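Local structure of major capsid protein (Faustovirus, 5J7O) at residues Phe341-Val346 against Thr371-Thr376. The protein probably builds the capsid shell of a large double-stranded DNA virus, as a double jelly-roll protein that assembles in threes. Sequence-based numbering, arbitrary orientation.
Sequences FLQTTV and TTYTPT
Gln343, with CG turned anti to its backbone N (chi1 175°) and the chain extended beyond, lies alongside Tyr373, whose CG takes the position opposite the carbonyl carbon (chi1 -54°); CG of Gln343 comes within 3.9 Å of CE1 of Tyr373, the amide inclined to the ring by 47°. On the same face of the sheet, Thr345 and Thr371 point the same way: Thr345 CG2 lies against Thr371 OG1 (3.2 Å) and against its methyl CG2 (3.6 Å), while the hydroxyls bond to Thr154 O and Arg369 NE respectively. Farther along, Phe341 CD1 rests on Pro375 CG at 4.1 Å.

The opposite face, carrying Leu342, Thr344, Thr372 and Thr374, gathers three hydroxyls round a water. It donates to Leu342 O (2.6 Å) and to Thr372 OG1, and also hydrogen-bonds the hydroxyls of Thr344 and Thr374. Thr372 OG1 is also hydrogen-bonded to Gly264 O of the second subunit, so the face around the water belongs to the subunit interface.

Between the backbones, Leu342 pairs with Thr374 and Thr344 with Thr372 through two hydrogen bonds each. Leu342 N reaches Thr374 O at 2.7 Å, and Thr376 OG1 grips that same oxygen at 3.0 Å from the opposite face of its carbonyl plane. The arrangement is a regular antiparallel strand pair, 341-351 beside 364-375, between 149-158 and 503-521 in a mixed sheet of this double jelly-roll capsid protein.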
loop_
_atom_site.group_PDB
_atom_site.type_symbol
_atom_site.label_atom_id
_atom_site.label_comp_id
_atom_site.label_asym_id
_atom_site.label_seq_id
_atom_site.Cartn_x
_atom_site.Cartn_y
_atom_site.Cartn_z
ATOM N N PHE B 341 12.586 31.317 1.953
ATOM C CA PHE B 341 13.380 30.487 1.061
ATOM C C PHE B 341 14.596 31.257 0.572
ATOM O O PHE B 341 14.504 32.448 0.262
ATOM C CB PHE B 341 12.551 30.018 -0.141
ATOM C CG PHE B 341 11.243 29.385 0.235
ATOM C CD1 PHE B 341 11.162 28.025 0.482
ATOM C CD2 PHE B 341 10.094 30.151 0.344
ATOM C CE1 PHE B 341 9.959 27.441 0.831
ATOM C CE2 PHE B 341 8.890 29.573 0.692
ATOM C CZ PHE B 341 8.821 28.216 0.936
ATOM N N LEU B 342 15.732 30.569 0.503
ATOM C CA LEU B 342 16.953 31.136 -0.053
ATOM C C LEU B 342 16.967 30.900 -1.558
ATOM O O LEU B 342 16.997 29.750 -2.010
ATOM C CB LEU B 342 18.190 30.516 0.595
ATOM C CG LEU B 342 19.533 30.940 -0.009
ATOM C CD1 LEU B 342 19.890 32.363 0.393
ATOM C CD2 LEU B 342 20.639 29.972 0.380
ATOM N N GLN B 343 16.943 31.983 -2.328
ATOM C CA GLN B 343 16.984 31.902 -3.782
ATOM C C GLN B 343 18.434 31.960 -4.245
ATOM O O GLN B 343 19.131 32.948 -3.990
ATOM C CB GLN B 343 16.169 33.034 -4.408
ATOM C CG GLN B 343 16.254 33.096 -5.924
ATOM C CD GLN B 343 15.372 34.179 -6.509
ATOM O OE1 GLN B 343 14.671 34.884 -5.785
ATOM N NE2 GLN B 343 15.400 34.316 -7.829
ATOM N N THR B 344 18.887 30.905 -4.916
ATOM C CA THR B 344 20.239 30.828 -5.463
ATOM C C THR B 344 20.141 30.917 -6.980
ATOM O O THR B 344 19.613 30.006 -7.627
ATOM C CB THR B 344 20.935 29.538 -5.033
ATOM O OG1 THR B 344 21.186 29.573 -3.623
ATOM C CG2 THR B 344 22.254 29.368 -5.776
ATOM N N THR B 345 20.649 32.009 -7.546
ATOM C CA THR B 345 20.564 32.264 -8.978
ATOM C C THR B 345 21.954 32.464 -9.561
ATOM O O THR B 345 22.750 33.251 -9.034
ATOM C CB THR B 345 19.698 33.491 -9.272
ATOM O OG1 THR B 345 20.123 34.587 -8.454
ATOM C CG2 THR B 345 18.245 33.191 -8.989
ATOM N N VAL B 346 22.240 31.751 -10.648
ATOM C CA VAL B 346 23.446 31.948 -11.441
ATOM C C VAL B 346 23.023 32.363 -12.841
ATOM O O VAL B 346 22.199 31.688 -13.471
ATOM C CB VAL B 346 24.319 30.680 -11.490
ATOM C CG1 VAL B 346 25.492 30.886 -12.440
ATOM C CG2 VAL B 346 24.815 30.318 -10.101
ATOM N N THR B 371 18.229 28.701 -11.243
ATOM C CA THR B 371 17.610 29.165 -10.006
ATOM C C THR B 371 17.167 27.981 -9.160
ATOM O O THR B 371 16.368 27.156 -9.615
ATOM C CB THR B 371 16.415 30.077 -10.300
ATOM O OG1 THR B 371 16.854 31.219 -11.045
ATOM C CG2 THR B 371 15.764 30.538 -9.002
ATOM N N THR B 372 17.675 27.912 -7.931
ATOM C CA THR B 372 17.249 26.936 -6.941
ATOM C C THR B 372 16.725 27.659 -5.706
ATOM O O THR B 372 17.010 28.840 -5.484
ATOM C CB THR B 372 18.395 25.995 -6.536
ATOM O OG1 THR B 372 19.323 26.697 -5.700
ATOM C CG2 THR B 372 19.119 25.466 -7.763
ATOM N N TYR B 373 15.953 26.935 -4.898
ATOM C CA TYR B 373 15.386 27.471 -3.669
ATOM C C TYR B 373 15.658 26.513 -2.521
ATOM O O TYR B 373 15.511 25.297 -2.668
ATOM C CB TYR B 373 13.877 27.708 -3.803
ATOM C CG TYR B 373 13.496 28.566 -4.987
ATOM C CD1 TYR B 373 13.530 29.952 -4.906
ATOM C CD2 TYR B 373 13.100 27.989 -6.186
ATOM C CE1 TYR B 373 13.182 30.740 -5.986
ATOM C CE2 TYR B 373 12.751 28.768 -7.271
ATOM C CZ TYR B 373 12.793 30.141 -7.166
ATOM O OH TYR B 373 12.444 30.919 -8.245
ATOM N N THR B 374 16.050 27.065 -1.378
ATOM C CA THR B 374 16.382 26.273 -0.196
ATOM C C THR B 374 15.620 26.818 1.003
ATOM O O THR B 374 15.860 27.977 1.406
ATOM C CB THR B 374 17.885 26.290 0.069
ATOM O OG1 THR B 374 18.591 26.177 -1.173
ATOM C CG2 THR B 374 18.278 25.131 0.974
ATOM N N PRO B 375 14.701 26.048 1.588
ATOM C CA PRO B 375 14.015 26.509 2.802
ATOM C C PRO B 375 15.011 26.870 3.895
ATOM O O PRO B 375 16.008 26.177 4.110
ATOM C CB PRO B 375 13.150 25.305 3.194
ATOM C CG PRO B 375 12.902 24.596 1.905
ATOM C CD PRO B 375 14.163 24.766 1.100
ATOM N N THR B 376 14.731 27.972 4.590
ATOM C CA THR B 376 15.682 28.580 5.508
ATOM C C THR B 376 15.034 28.832 6.861
ATOM O O THR B 376 13.891 29.296 6.940
ATOM C CB THR B 376 16.225 29.899 4.935
ATOM O OG1 THR B 376 16.816 29.655 3.653
ATOM C CG2 THR B 376 17.270 30.502 5.859
HETATM O O HOH W 1 18.800 28.093 -2.815
#